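Local coordinates for protein annexin B22 (Schistosoma mansoni, PDB 4MDU) that binds acidic phospholipid membranes in a calcium-dependent manner, aggregates liposomes, forms homodimers and takes part in host-parasite interaction, at residues 176-181 with 273-278; 267-272 with 279-284; 220-225 with 262-267; 138-143 with 186-191. All blocks are in the same frame, centred on the assembly; numbering follows the deposited sequence.

Interaction 1 (176-181 with 273-278); sequences GDYEYA and SGDYRK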
loop_
_atom_site.group_PDB
_atom_site.type_symbol
_atom_site.label_atom_id
_atom_site.label_comp_id
_atom_site.label_asym_id
_atom_site.label_seq_id
_atom_site.Cartn_x
_atom_site.Cartn_y
_atom_site.Cartn_z
ATOM N N GLY B 176 -9.205 -6.376 -11.617
ATOM C CA GLY B 176 -8.144 -5.489 -12.069
ATOM C C GLY B 176 -6.818 -6.139 -12.428
ATOM O O GLY B 176 -6.632 -7.350 -12.281
ATOM N N ASP B 177 -5.881 -5.314 -12.887
ATOM C CA ASP B 177 -4.588 -5.811 -13.330
ATOM C C ASP B 177 -3.828 -6.508 -12.205
ATOM O O ASP B 177 -3.150 -7.514 -12.433
ATOM C CB ASP B 177 -3.757 -4.678 -13.939
ATOM C CG ASP B 177 -4.466 -4.001 -15.110
ATOM O OD1 ASP B 177 -5.051 -4.720 -15.940
ATOM O OD2 ASP B 177 -4.448 -2.755 -15.202
ATOM N N TYR B 178 -3.929 -5.977 -10.992
ATOM C CA TYR B 178 -3.210 -6.568 -9.872
ATOM C C TYR B 178 -3.755 -7.960 -9.589
ATOM O O TYR B 178 -2.992 -8.912 -9.406
ATOM C CB TYR B 178 -3.317 -5.688 -8.622
ATOM C CG TYR B 178 -2.991 -6.405 -7.317
ATOM C CD1 TYR B 178 -1.715 -6.910 -7.077
ATOM C CD2 TYR B 178 -3.957 -6.548 -6.321
ATOM C CE1 TYR B 178 -1.419 -7.555 -5.895
ATOM C CE2 TYR B 178 -3.669 -7.191 -5.120
ATOM C CZ TYR B 178 -2.399 -7.690 -4.915
ATOM O OH TYR B 178 -2.097 -8.326 -3.734
ATOM N N GLU B 179 -5.078 -8.076 -9.571
ATOM C CA GLU B 179 -5.737 -9.333 -9.229
ATOM C C GLU B 179 -5.441 -10.402 -10.269
ATOM O O GLU B 179 -5.193 -11.569 -9.947
ATOM C CB GLU B 179 -7.247 -9.130 -9.098
ATOM C CG GLU B 179 -7.671 -8.323 -7.886
ATOM C CD GLU B 179 -7.410 -6.832 -8.040
ATOM O OE1 GLU B 179 -7.010 -6.419 -9.148
ATOM O OE2 GLU B 179 -7.616 -6.075 -7.056
ATOM N N TYR B 180 -5.463 -9.991 -11.527
ATOM C CA TYR B 180 -5.187 -10.913 -12.606
ATOM C C TYR B 180 -3.752 -11.422 -12.484
ATOM O O TYR B 180 -3.507 -12.635 -12.574
ATOM C CB TYR B 180 -5.432 -10.241 -13.958
ATOM C CG TYR B 180 -5.147 -11.144 -15.138
ATOM C CD1 TYR B 180 -3.847 -11.300 -15.611
ATOM C CD2 TYR B 180 -6.167 -11.848 -15.772
ATOM C CE1 TYR B 180 -3.566 -12.129 -16.682
ATOM C CE2 TYR B 180 -5.897 -12.682 -16.864
ATOM C CZ TYR B 180 -4.591 -12.816 -17.312
ATOM O OH TYR B 180 -4.285 -13.634 -18.385
ATOM N N ALA B 181 -2.808 -10.508 -12.250
ATOM C CA ALA B 181 -1.402 -10.901 -12.099
ATOM C C ALA B 181 -1.228 -11.808 -10.897
ATOM O O ALA B 181 -0.506 -12.806 -10.955
ATOM C CB ALA B 181 -0.488 -9.673 -11.979
ATOM N N SER B 273 0.720 1.299 -11.621
ATOM C CA SER B 273 0.399 1.946 -10.359
ATOM C C SER B 273 -0.181 0.955 -9.389
ATOM O O SER B 273 -0.536 -0.164 -9.777
ATOM C CB SER B 273 -0.633 3.046 -10.590
ATOM O OG SER B 273 -0.195 3.895 -11.620
ATOM N N GLY B 274 -0.299 1.383 -8.129
ATOM C CA GLY B 274 -0.998 0.620 -7.107
ATOM C C GLY B 274 -0.318 -0.695 -6.780
ATOM O O GLY B 274 0.885 -0.845 -6.957
ATOM N N ASP B 275 -1.096 -1.651 -6.285
ATOM C CA ASP B 275 -0.558 -2.949 -5.919
ATOM C C ASP B 275 -0.019 -3.692 -7.122
ATOM O O ASP B 275 0.862 -4.553 -6.991
ATOM C CB ASP B 275 -1.619 -3.774 -5.202
ATOM C CG ASP B 275 -1.722 -3.410 -3.735
ATOM O OD1 ASP B 275 -0.702 -2.946 -3.177
ATOM O OD2 ASP B 275 -2.808 -3.570 -3.145
ATOM N N TYR B 276 -0.548 -3.353 -8.297
ATOM C CA TYR B 276 -0.057 -3.938 -9.533
ATOM C C TYR B 276 1.419 -3.595 -9.723
ATOM O O TYR B 276 2.246 -4.473 -9.993
ATOM C CB TYR B 276 -0.904 -3.496 -10.732
ATOM C CG TYR B 276 -0.476 -4.133 -12.036
ATOM C CD1 TYR B 276 -0.516 -5.512 -12.203
ATOM C CD2 TYR B 276 -0.048 -3.353 -13.103
ATOM C CE1 TYR B 276 -0.134 -6.093 -13.380
ATOM C CE2 TYR B 276 0.339 -3.926 -14.292
ATOM C CZ TYR B 276 0.294 -5.295 -14.424
ATOM O OH TYR B 276 0.681 -5.871 -15.600
ATOM N N ARG B 277 1.765 -2.323 -9.539
ATOM C CA ARG B 277 3.177 -1.932 -9.596
ATOM C C ARG B 277 3.998 -2.659 -8.539
ATOM O O ARG B 277 5.080 -3.180 -8.822
ATOM C CB ARG B 277 3.325 -0.413 -9.463
ATOM C CG ARG B 277 4.714 0.045 -9.049
ATOM C CD ARG B 277 4.853 1.550 -9.174
ATOM N NE ARG B 277 3.671 2.233 -8.663
ATOM C CZ ARG B 277 3.438 3.535 -8.803
ATOM N NH1 ARG B 277 4.314 4.308 -9.443
ATOM N NH2 ARG B 277 2.326 4.068 -8.308
ATOM N N LYS B 278 3.476 -2.702 -7.314
ATOM C CA LYS B 278 4.217 -3.289 -6.203
ATOM C C LYS B 278 4.450 -4.783 -6.438
ATOM O O LYS B 278 5.521 -5.307 -6.133
ATOM C CB LYS B 278 3.489 -3.068 -4.861
ATOM C CG LYS B 278 3.195 -1.613 -4.508
ATOM C CD LYS B 278 2.611 -1.497 -3.094
ATOM C CE LYS B 278 1.834 -0.194 -2.881
ATOM N NZ LYS B 278 0.343 -0.385 -2.941
#
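The ring of Tyr276 carries the CB of Asp177 over the centre of one face and has the methyl of Ala181 at its edge, in plane. The ring of Tyr178 is covered in the same way by Asp275, whose CB lies 3.6 Å from the Tyr178 ring centroid. The contact joins annexin repeats 2 and 3 through the first turns of helices 177-187 and 274-288. Each helix thus gives an aspartate CB to the tyrosine of the other, a reciprocal pair of CH-pi contacts. Both tyrosines have CG anti to the backbone N (chi1 162° in Tyr178, -177° in Tyr276), which swings each ring alongside the facing helix. The axes of helical segments 177-181 and 274-278 approach to 8.2 Å, their directions 41° apart. No hydrogen bond crosses between the segments. The tyrosine hydroxyls bond elsewhere, Tyr178 OH to Asp128 and Tyr276 OH to Thr238. Asp128 and Asp275 are both ligands of one calcium site, so Tyr178 touches two of its residues. Asp177 OD2 accepts from the backbone N of Gly125 of the second subunit. Within its own helix, Lys278 NZ forms a salt bridge to Asp275 OD1 at 2.8 Å, from above the carboxylate plane.

Interaction 2 (267-272 with 279-284); sequences HIESET and LLVAVL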
loop_
_atom_site.group_PDB
_atom_site.type_symbol
_atom_site.label_atom_id
_atom_site.label_comp_id
_atom_site.label_asym_id
_atom_site.label_seq_id
_atom_site.Cartn_x
_atom_site.Cartn_y
_atom_site.Cartn_z
ATOM N N HIS B 267 10.946 1.431 -16.078
ATOM C CA HIS B 267 9.843 1.319 -17.014
ATOM C C HIS B 267 8.595 0.896 -16.262
ATOM O O HIS B 267 7.560 1.564 -16.318
ATOM C CB HIS B 267 10.190 0.312 -18.115
ATOM C CG HIS B 267 9.123 0.158 -19.150
ATOM N ND1 HIS B 267 8.617 1.226 -19.858
ATOM C CD2 HIS B 267 8.466 -0.937 -19.598
ATOM C CE1 HIS B 267 7.696 0.796 -20.702
ATOM N NE2 HIS B 267 7.588 -0.514 -20.566
ATOM N N ILE B 268 8.702 -0.216 -15.548
ATOM C CA ILE B 268 7.567 -0.727 -14.786
ATOM C C ILE B 268 7.058 0.321 -13.809
ATOM O O ILE B 268 5.858 0.553 -13.698
ATOM C CB ILE B 268 7.933 -2.024 -14.051
ATOM C CG1 ILE B 268 7.963 -3.181 -15.067
ATOM C CG2 ILE B 268 6.960 -2.276 -12.899
ATOM C CD1 ILE B 268 8.371 -4.506 -14.509
ATOM N N GLU B 269 7.983 0.981 -13.126
ATOM C CA GLU B 269 7.617 1.948 -12.098
ATOM C C GLU B 269 6.880 3.172 -12.640
ATOM O O GLU B 269 6.078 3.784 -11.935
ATOM C CB GLU B 269 8.848 2.352 -11.292
ATOM C CG GLU B 269 9.298 1.257 -10.345
ATOM C CD GLU B 269 10.548 1.619 -9.579
ATOM O OE1 GLU B 269 11.404 2.347 -10.135
ATOM O OE2 GLU B 269 10.674 1.167 -8.420
ATOM N N SER B 270 7.124 3.517 -13.897
ATOM C CA SER B 270 6.466 4.679 -14.476
ATOM C C SER B 270 5.187 4.330 -15.234
ATOM O O SER B 270 4.370 5.202 -15.503
ATOM C CB SER B 270 7.432 5.462 -15.374
ATOM O OG SER B 270 7.933 4.654 -16.424
ATOM N N GLU B 271 5.000 3.063 -15.577
ATOM C CA GLU B 271 3.865 2.687 -16.415
ATOM C C GLU B 271 2.717 2.081 -15.635
ATOM O O GLU B 271 1.593 2.016 -16.131
ATOM C CB GLU B 271 4.294 1.706 -17.504
ATOM C CG GLU B 271 5.231 2.306 -18.522
ATOM C CD GLU B 271 4.662 3.558 -19.141
ATOM O OE1 GLU B 271 5.154 4.652 -18.802
ATOM O OE2 GLU B 271 3.719 3.445 -19.957
ATOM N N THR B 272 3.001 1.627 -14.422
ATOM C CA THR B 272 1.999 0.925 -13.634
ATOM C C THR B 272 1.819 1.609 -12.298
ATOM O O THR B 272 2.666 2.399 -11.883
ATOM C CB THR B 272 2.409 -0.529 -13.387
ATOM O OG1 THR B 272 3.597 -0.560 -12.583
ATOM C CG2 THR B 272 2.673 -1.231 -14.709
ATOM N N LEU B 279 3.441 -5.475 -6.950
ATOM C CA LEU B 279 3.601 -6.887 -7.284
ATOM C C LEU B 279 4.679 -7.062 -8.379
ATOM O O LEU B 279 5.636 -7.818 -8.210
ATOM C CB LEU B 279 2.256 -7.498 -7.708
ATOM C CG LEU B 279 2.311 -8.938 -8.242
ATOM C CD1 LEU B 279 2.933 -9.845 -7.209
ATOM C CD2 LEU B 279 0.931 -9.474 -8.649
ATOM N N LEU B 280 4.535 -6.344 -9.488
ATOM C CA LEU B 280 5.532 -6.412 -10.566
ATOM C C LEU B 280 6.923 -6.053 -10.053
ATOM O O LEU B 280 7.906 -6.726 -10.372
ATOM C CB LEU B 280 5.158 -5.472 -11.713
ATOM C CG LEU B 280 3.857 -5.785 -12.462
ATOM C CD1 LEU B 280 3.576 -4.758 -13.552
ATOM C CD2 LEU B 280 3.962 -7.154 -13.059
ATOM N N VAL B 281 7.013 -4.995 -9.250
ATOM C CA VAL B 281 8.314 -4.574 -8.734
ATOM C C VAL B 281 8.904 -5.637 -7.831
ATOM O O VAL B 281 10.098 -5.973 -7.940
ATOM C CB VAL B 281 8.251 -3.234 -7.992
ATOM C CG1 VAL B 281 9.519 -3.044 -7.165
ATOM C CG2 VAL B 281 8.055 -2.077 -8.983
ATOM N N ALA B 282 8.067 -6.181 -6.949
ATOM C CA ALA B 282 8.502 -7.289 -6.099
ATOM C C ALA B 282 9.068 -8.443 -6.938
ATOM O O ALA B 282 10.180 -8.920 -6.682
ATOM C CB ALA B 282 7.362 -7.788 -5.224
ATOM N N VAL B 283 8.301 -8.906 -7.922
ATOM C CA VAL B 283 8.731 -10.057 -8.721
ATOM C C VAL B 283 10.045 -9.784 -9.464
ATOM O O VAL B 283 10.962 -10.610 -9.448
ATOM C CB VAL B 283 7.647 -10.501 -9.713
ATOM C CG1 VAL B 283 8.198 -11.577 -10.691
ATOM C CG2 VAL B 283 6.406 -11.014 -8.964
ATOM N N LEU B 284 10.145 -8.616 -10.094
ATOM C CA LEU B 284 11.358 -8.249 -10.832
ATOM C C LEU B 284 12.557 -8.199 -9.898
ATOM O O LEU B 284 13.632 -8.742 -10.207
ATOM C CB LEU B 284 11.193 -6.894 -11.529
ATOM C CG LEU B 284 12.381 -6.427 -12.384
ATOM C CD1 LEU B 284 12.844 -7.521 -13.342
ATOM C CD2 LEU B 284 12.029 -5.134 -13.125
#
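An antiparallel helical hairpin within annexin repeat 3 brings Ile268 against Leu280, Val281 and Leu284. Helices 264-271 and 274-288 form its two arms. The axes of the short segments run at 174° and come within 9.9 Å. Only carbon atoms meet across the contact. Ile268 is the central side chain and uses two branches. Its CG2 methyl lies 3.9 Å from Leu280 CB and also touches Val281 CG2. Its longer branch points to the next turn of the facing helix, because CG1 lies beside the backbone N (chi1 -76°) and CD1 continues outward (chi2 177°). Ile268 CD1 therefore reaches Leu284 CD2 at 4.0 Å, one turn further on from Leu280. Beside it, the aliphatic part of Glu269 crosses Val281 at about a right angle, with Glu269 CG 3.8 Å from Val281 CG2. Thr272 closes the hairpin end: Thr272 CG2 meets Leu280 CD1 at 3.8 Å. Its hydroxyl is turned back to its own helix, and Thr272 OG1 donates to Ile268 O at 2.8 Å from above the carbonyl plane. That oxygen also accepts from Thr272 N and Glu271 N, so three donors converge on it at the end of the helix. Helix 236-243 packs beside the hairpin, where Ile241 touches Ile268 and Leu280. Leu279 packs on helices 177-187 and 128-136, and Val283 on Ile241 and Thr136, while Thr272 packs on Leu124 of the second subunit.

Interaction 3 (220-225 with 262-267); sequences KDLYAS and KTLLEH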
loop_
_atom_site.group_PDB
_atom_site.type_symbol
_atom_site.label_atom_id
_atom_site.label_comp_id
_atom_site.label_asym_id
_atom_site.label_seq_id
_atom_site.Cartn_x
_atom_site.Cartn_y
_atom_site.Cartn_z
ATOM N N LYS B 220 11.057 -6.331 -26.240
ATOM C CA LYS B 220 10.284 -5.549 -27.196
ATOM C C LYS B 220 8.806 -5.464 -26.812
ATOM O O LYS B 220 8.202 -4.393 -26.891
ATOM C CB LYS B 220 10.470 -6.095 -28.612
ATOM C CG LYS B 220 11.940 -6.242 -28.982
ATOM C CD LYS B 220 12.158 -6.653 -30.424
ATOM C CE LYS B 220 13.646 -6.817 -30.701
ATOM N NZ LYS B 220 13.941 -6.869 -32.154
ATOM N N ASP B 221 8.227 -6.578 -26.375
ATOM C CA ASP B 221 6.840 -6.556 -25.909
ATOM C C ASP B 221 6.672 -5.641 -24.699
ATOM O O ASP B 221 5.661 -4.952 -24.555
ATOM C CB ASP B 221 6.358 -7.961 -25.571
ATOM C CG ASP B 221 5.832 -8.690 -26.780
ATOM O OD1 ASP B 221 5.360 -8.012 -27.718
ATOM O OD2 ASP B 221 5.885 -9.936 -26.793
ATOM N N LEU B 222 7.673 -5.636 -23.832
ATOM C CA LEU B 222 7.618 -4.817 -22.644
ATOM C C LEU B 222 7.592 -3.346 -23.021
ATOM O O LEU B 222 6.846 -2.562 -22.427
ATOM C CB LEU B 222 8.802 -5.131 -21.733
ATOM C CG LEU B 222 8.661 -6.426 -20.931
ATOM C CD1 LEU B 222 9.998 -6.885 -20.368
ATOM C CD2 LEU B 222 7.628 -6.231 -19.818
ATOM N N TYR B 223 8.391 -2.981 -24.021
ATOM C CA TYR B 223 8.493 -1.591 -24.459
ATOM C C TYR B 223 7.214 -1.124 -25.142
ATOM O O TYR B 223 6.770 0.005 -24.936
ATOM C CB TYR B 223 9.691 -1.402 -25.394
ATOM C CG TYR B 223 9.890 0.022 -25.868
ATOM C CD1 TYR B 223 10.549 0.953 -25.073
ATOM C CD2 TYR B 223 9.434 0.430 -27.110
ATOM C CE1 TYR B 223 10.737 2.251 -25.502
ATOM C CE2 TYR B 223 9.615 1.724 -27.546
ATOM C CZ TYR B 223 10.269 2.632 -26.740
ATOM O OH TYR B 223 10.447 3.926 -27.174
ATOM N N ALA B 224 6.623 -2.000 -25.951
ATOM C CA ALA B 224 5.359 -1.710 -26.621
ATOM C C ALA B 224 4.233 -1.339 -25.647
ATOM O O ALA B 224 3.352 -0.554 -25.989
ATOM C CB ALA B 224 4.939 -2.889 -27.477
ATOM N N SER B 225 4.258 -1.900 -24.440
ATOM C CA SER B 225 3.200 -1.644 -23.459
ATOM C C SER B 225 3.208 -0.207 -22.933
ATOM O O SER B 225 3.562 0.042 -21.780
ATOM C CB SER B 225 3.295 -2.629 -22.294
ATOM O OG SER B 225 3.130 -3.961 -22.742
ATOM N N LYS B 262 16.737 2.819 -20.552
ATOM C CA LYS B 262 15.938 3.019 -19.349
ATOM C C LYS B 262 15.815 1.643 -18.687
ATOM O O LYS B 262 15.577 0.650 -19.380
ATOM C CB LYS B 262 14.568 3.597 -19.736
ATOM C CG LYS B 262 13.568 3.778 -18.593
ATOM C CD LYS B 262 12.421 4.703 -19.015
ATOM C CE LYS B 262 11.335 4.793 -17.942
ATOM N NZ LYS B 262 10.464 6.003 -18.092
ATOM N N THR B 263 16.026 1.547 -17.375
ATOM C CA THR B 263 15.944 0.227 -16.746
ATOM C C THR B 263 14.548 -0.352 -16.918
ATOM O O THR B 263 13.576 0.385 -17.106
ATOM C CB THR B 263 16.331 0.215 -15.246
ATOM O OG1 THR B 263 15.357 0.938 -14.477
ATOM C CG2 THR B 263 17.700 0.832 -15.041
ATOM N N LEU B 264 14.455 -1.674 -16.876
ATOM C CA LEU B 264 13.161 -2.334 -16.944
ATOM C C LEU B 264 12.369 -1.979 -15.687
ATOM O O LEU B 264 11.155 -1.777 -15.739
ATOM C CB LEU B 264 13.332 -3.846 -17.071
ATOM C CG LEU B 264 12.033 -4.648 -16.985
ATOM C CD1 LEU B 264 10.991 -4.127 -17.974
ATOM C CD2 LEU B 264 12.331 -6.128 -17.211
ATOM N N LEU B 265 13.071 -1.881 -14.563
ATOM C CA LEU B 265 12.446 -1.440 -13.311
ATOM C C LEU B 265 11.824 -0.055 -13.475
ATOM O O LEU B 265 10.650 0.150 -13.152
ATOM C CB LEU B 265 13.462 -1.424 -12.157
ATOM C CG LEU B 265 12.877 -1.051 -10.785
ATOM C CD1 LEU B 265 11.834 -2.080 -10.334
ATOM C CD2 LEU B 265 13.962 -0.886 -9.723
ATOM N N GLU B 266 12.612 0.894 -13.982
ATOM C CA GLU B 266 12.129 2.253 -14.175
ATOM C C GLU B 266 10.887 2.228 -15.022
ATOM O O GLU B 266 9.913 2.923 -14.749
ATOM C CB GLU B 266 13.184 3.111 -14.876
ATOM C CG GLU B 266 14.242 3.668 -13.950
ATOM C CD GLU B 266 15.387 4.331 -14.705
ATOM O OE1 GLU B 266 15.531 4.089 -15.927
ATOM O OE2 GLU B 266 16.144 5.094 -14.070
ATOM N N HIS B 267 10.946 1.431 -16.078
ATOM C CA HIS B 267 9.843 1.319 -17.014
ATOM C C HIS B 267 8.595 0.896 -16.262
ATOM O O HIS B 267 7.560 1.564 -16.318
ATOM C CB HIS B 267 10.190 0.312 -18.115
ATOM C CG HIS B 267 9.123 0.158 -19.150
ATOM N ND1 HIS B 267 8.617 1.226 -19.858
ATOM C CD2 HIS B 267 8.466 -0.937 -19.598
ATOM C CE1 HIS B 267 7.696 0.796 -20.702
ATOM N NE2 HIS B 267 7.588 -0.514 -20.566
#
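The first torsion of His267 is extended (chi1 -178°), which carries the imidazole across to helix 212-224 and sets NE2 beside the carbonyl of Leu222. Leu264, one turn earlier, has much the same first torsion, and its methyls reach the side chain of Leu222. The contact lies within annexin repeat 3, where the end of helix 212-224 meets the start of helix 264-271. His267 NE2 donates to Leu222 O at 2.9 Å, with an N-H...O angle of 145°. The NE2 atom stands above the carbonyl plane, and the oxygen is tilted 22° from the imidazole plane. This bond gives a buried ring nitrogen a partner at a helix end. Next to this bond, Leu222 and Leu264 cross at about a right angle, and Leu222 CD1 lies 3.8 Å from Leu264 CD1. The start of helix 264-271 is fixed by a capping box: Glu266 N donates to Thr263 OG1 at 2.8 Å, and Thr263 N donates to Glu266 OE1 at 3.0 Å. Around the pair, helix 246-260 supplies Tyr256 against the His267 ring and Thr252 against Leu222. Helix 236-243 adds Val240 to Leu222, and helix 274-288 brings Leu284 onto Leu264.

Interaction 4 (138-143 with 186-191); sequences LWNDEM and VQAERD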
loop_
_atom_site.group_PDB
_atom_site.type_symbol
_atom_site.label_atom_id
_atom_site.label_comp_id
_atom_site.label_asym_id
_atom_site.label_seq_id
_atom_site.Cartn_x
_atom_site.Cartn_y
_atom_site.Cartn_z
ATOM N N LEU B 138 7.197 -18.025 -4.200
ATOM C CA LEU B 138 6.893 -19.433 -4.455
ATOM C C LEU B 138 7.002 -19.778 -5.927
ATOM O O LEU B 138 6.360 -19.145 -6.772
ATOM C CB LEU B 138 5.488 -19.795 -3.956
ATOM C CG LEU B 138 5.252 -19.637 -2.450
ATOM C CD1 LEU B 138 3.767 -19.748 -2.127
ATOM C CD2 LEU B 138 6.067 -20.665 -1.661
ATOM N N TRP B 139 7.791 -20.796 -6.243
ATOM C CA TRP B 139 7.758 -21.305 -7.608
ATOM C C TRP B 139 6.674 -22.380 -7.763
ATOM O O TRP B 139 5.958 -22.704 -6.808
ATOM C CB TRP B 139 9.133 -21.773 -8.094
ATOM C CG TRP B 139 9.347 -21.369 -9.522
ATOM C CD1 TRP B 139 9.313 -22.186 -10.627
ATOM C CD2 TRP B 139 9.573 -20.035 -10.015
ATOM N NE1 TRP B 139 9.527 -21.442 -11.764
ATOM C CE2 TRP B 139 9.681 -20.121 -11.418
ATOM C CE3 TRP B 139 9.711 -18.782 -9.405
ATOM C CZ2 TRP B 139 9.926 -19.005 -12.219
ATOM C CZ3 TRP B 139 9.953 -17.670 -10.208
ATOM C CH2 TRP B 139 10.055 -17.793 -11.599
ATOM N N ASN B 140 6.545 -22.916 -8.969
ATOM C CA ASN B 140 5.385 -23.727 -9.325
ATOM C C ASN B 140 5.006 -24.832 -8.337
ATOM O O ASN B 140 3.860 -24.905 -7.878
ATOM C CB ASN B 140 5.544 -24.289 -10.749
ATOM C CG ASN B 140 5.498 -23.201 -11.806
ATOM O OD1 ASN B 140 4.937 -22.122 -11.576
ATOM N ND2 ASN B 140 6.098 -23.469 -12.971
ATOM N N ASP B 141 5.958 -25.704 -8.039
ATOM C CA ASP B 141 5.712 -26.833 -7.156
ATOM C C ASP B 141 5.432 -26.409 -5.711
ATOM O O ASP B 141 4.619 -27.019 -5.018
ATOM C CB ASP B 141 6.892 -27.791 -7.214
ATOM C CG ASP B 141 6.959 -28.523 -8.546
ATOM O OD1 ASP B 141 5.885 -28.743 -9.121
ATOM O OD2 ASP B 141 8.058 -28.863 -9.017
ATOM N N GLU B 142 6.112 -25.360 -5.267
ATOM C CA GLU B 142 5.903 -24.833 -3.925
ATOM C C GLU B 142 4.501 -24.274 -3.830
ATOM O O GLU B 142 3.791 -24.522 -2.858
ATOM C CB GLU B 142 6.958 -23.765 -3.626
ATOM C CG GLU B 142 8.361 -24.373 -3.668
ATOM C CD GLU B 142 9.485 -23.347 -3.694
ATOM O OE1 GLU B 142 9.295 -22.256 -4.271
ATOM O OE2 GLU B 142 10.572 -23.647 -3.143
ATOM N N MET B 143 4.100 -23.555 -4.874
ATOM C CA MET B 143 2.796 -22.914 -4.917
ATOM C C MET B 143 1.686 -23.950 -4.799
ATOM O O MET B 143 0.705 -23.740 -4.061
ATOM C CB MET B 143 2.652 -22.103 -6.216
ATOM C CG MET B 143 1.340 -21.369 -6.350
ATOM S SD MET B 143 1.223 -19.902 -5.305
ATOM C CE MET B 143 -0.470 -20.049 -4.780
ATOM N N VAL B 186 -0.552 -17.708 -8.810
ATOM C CA VAL B 186 -1.192 -18.847 -8.161
ATOM C C VAL B 186 -1.508 -19.963 -9.188
ATOM O O VAL B 186 -1.620 -21.134 -8.842
ATOM C CB VAL B 186 -2.440 -18.404 -7.397
ATOM C CG1 VAL B 186 -3.224 -19.601 -6.895
ATOM C CG2 VAL B 186 -2.026 -17.497 -6.217
ATOM N N GLN B 187 -1.603 -19.600 -10.459
ATOM C CA GLN B 187 -1.715 -20.610 -11.518
ATOM C C GLN B 187 -0.585 -21.649 -11.453
ATOM O O GLN B 187 -0.770 -22.788 -11.866
ATOM C CB GLN B 187 -1.705 -19.959 -12.904
ATOM C CG GLN B 187 -2.837 -18.992 -13.171
ATOM C CD GLN B 187 -4.192 -19.669 -13.230
ATOM O OE1 GLN B 187 -4.295 -20.895 -13.140
ATOM N NE2 GLN B 187 -5.244 -18.871 -13.385
ATOM N N ALA B 188 0.585 -21.246 -10.962
ATOM C CA ALA B 188 1.742 -22.149 -10.909
ATOM C C ALA B 188 2.132 -22.657 -12.304
ATOM O O ALA B 188 2.425 -23.849 -12.479
ATOM C CB ALA B 188 1.450 -23.341 -9.980
ATOM N N GLU B 189 2.102 -21.769 -13.300
ATOM C CA GLU B 189 2.600 -22.115 -14.628
ATOM C C GLU B 189 3.690 -21.153 -15.065
ATOM O O GLU B 189 3.717 -20.720 -16.216
ATOM C CB GLU B 189 1.466 -22.146 -15.657
ATOM C CG GLU B 189 0.570 -23.377 -15.530
ATOM C CD GLU B 189 -0.567 -23.368 -16.540
ATOM O OE1 GLU B 189 -0.284 -23.156 -17.739
ATOM O OE2 GLU B 189 -1.735 -23.577 -16.139
ATOM N N ARG B 190 4.580 -20.811 -14.141
ATOM C CA ARG B 190 5.743 -19.998 -14.490
ATOM C C ARG B 190 6.739 -20.893 -15.237
ATOM O O ARG B 190 6.680 -22.120 -15.109
ATOM C CB ARG B 190 6.368 -19.398 -13.224
ATOM C CG ARG B 190 5.346 -18.746 -12.300
ATOM C CD ARG B 190 5.901 -18.385 -10.914
ATOM N NE ARG B 190 6.522 -17.076 -10.961
ATOM C CZ ARG B 190 6.950 -16.379 -9.916
ATOM N NH1 ARG B 190 6.819 -16.825 -8.662
ATOM N NH2 ARG B 190 7.496 -15.200 -10.150
ATOM N N ASP B 191 7.638 -20.303 -16.022
ATOM C CA ASP B 191 8.652 -21.103 -16.698
ATOM C C ASP B 191 9.440 -21.906 -15.696
ATOM O O ASP B 191 9.731 -21.432 -14.601
ATOM C CB ASP B 191 9.631 -20.243 -17.488
ATOM C CG ASP B 191 8.957 -19.425 -18.563
ATOM O OD1 ASP B 191 7.776 -19.700 -18.889
ATOM O OD2 ASP B 191 9.614 -18.491 -19.065
#
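Trp139 lies flat under the side chain of Arg190, with the guanidinium over one face of the indole, centres 3.9 Å apart and planes at 19°. Arg190 CD also sits over the six-membered ring. The bend of the arginine at chi3 (86°) folds its end down along the indole. The contact ties the start of helix 140-156 to the turn after helix 177-187, at the end of annexin repeat 2. At the indole edge, Trp139 NE1 donates to Asp191 O at 2.8 Å, in the ring plane. Asn140 holds the same turn with both ends of its amide. Its OD1 accepts from Arg190 N at 2.9 Å on an in-plane lone pair, and Asn140 ND2 donates to Arg190 O at 2.6 Å. Arg190 NH1 gives a weak bond to Leu138 O at the guanidinium edge, and Arg190 NE bonds Cys242 O. Further along, Met143 packs on Val186 and Ala188. Trp139 is the N-cap residue, and its N donates to Glu142 OE1 at 2.9 Å. The contact thus combines polar bonds with a stack and apolar packing. The two amide bonds grip the backbone N and O of Arg190 and so hold the turn. The stack gives a buried guanidinium a flat aromatic bed, probably easing burial of its charge.

Interactions 1 and 2 touch, as do 2 and 3; interaction 4 reaches interaction 2 where Arg190 packs on Val283. All four are largely buried, though interactions 3 and 4 each include an exposed residue. Helix 274-288 serves interactions 1 and 2, helix 264-271 serves 2 and 3 through the shared His267, and helix 177-187 serves 1 and 4. Interactions 2 and 3 are internal to repeat 3 and interaction 4 lies at the end of repeat 2, whereas interaction 1 joins the two repeats. Interactions 1 and 2 have no hydrogen bond across the segments, and both touch the second subunit. Interaction 3 adds one such bond to leucine packing. Interaction 4, at a loop, has the most polar chemistry.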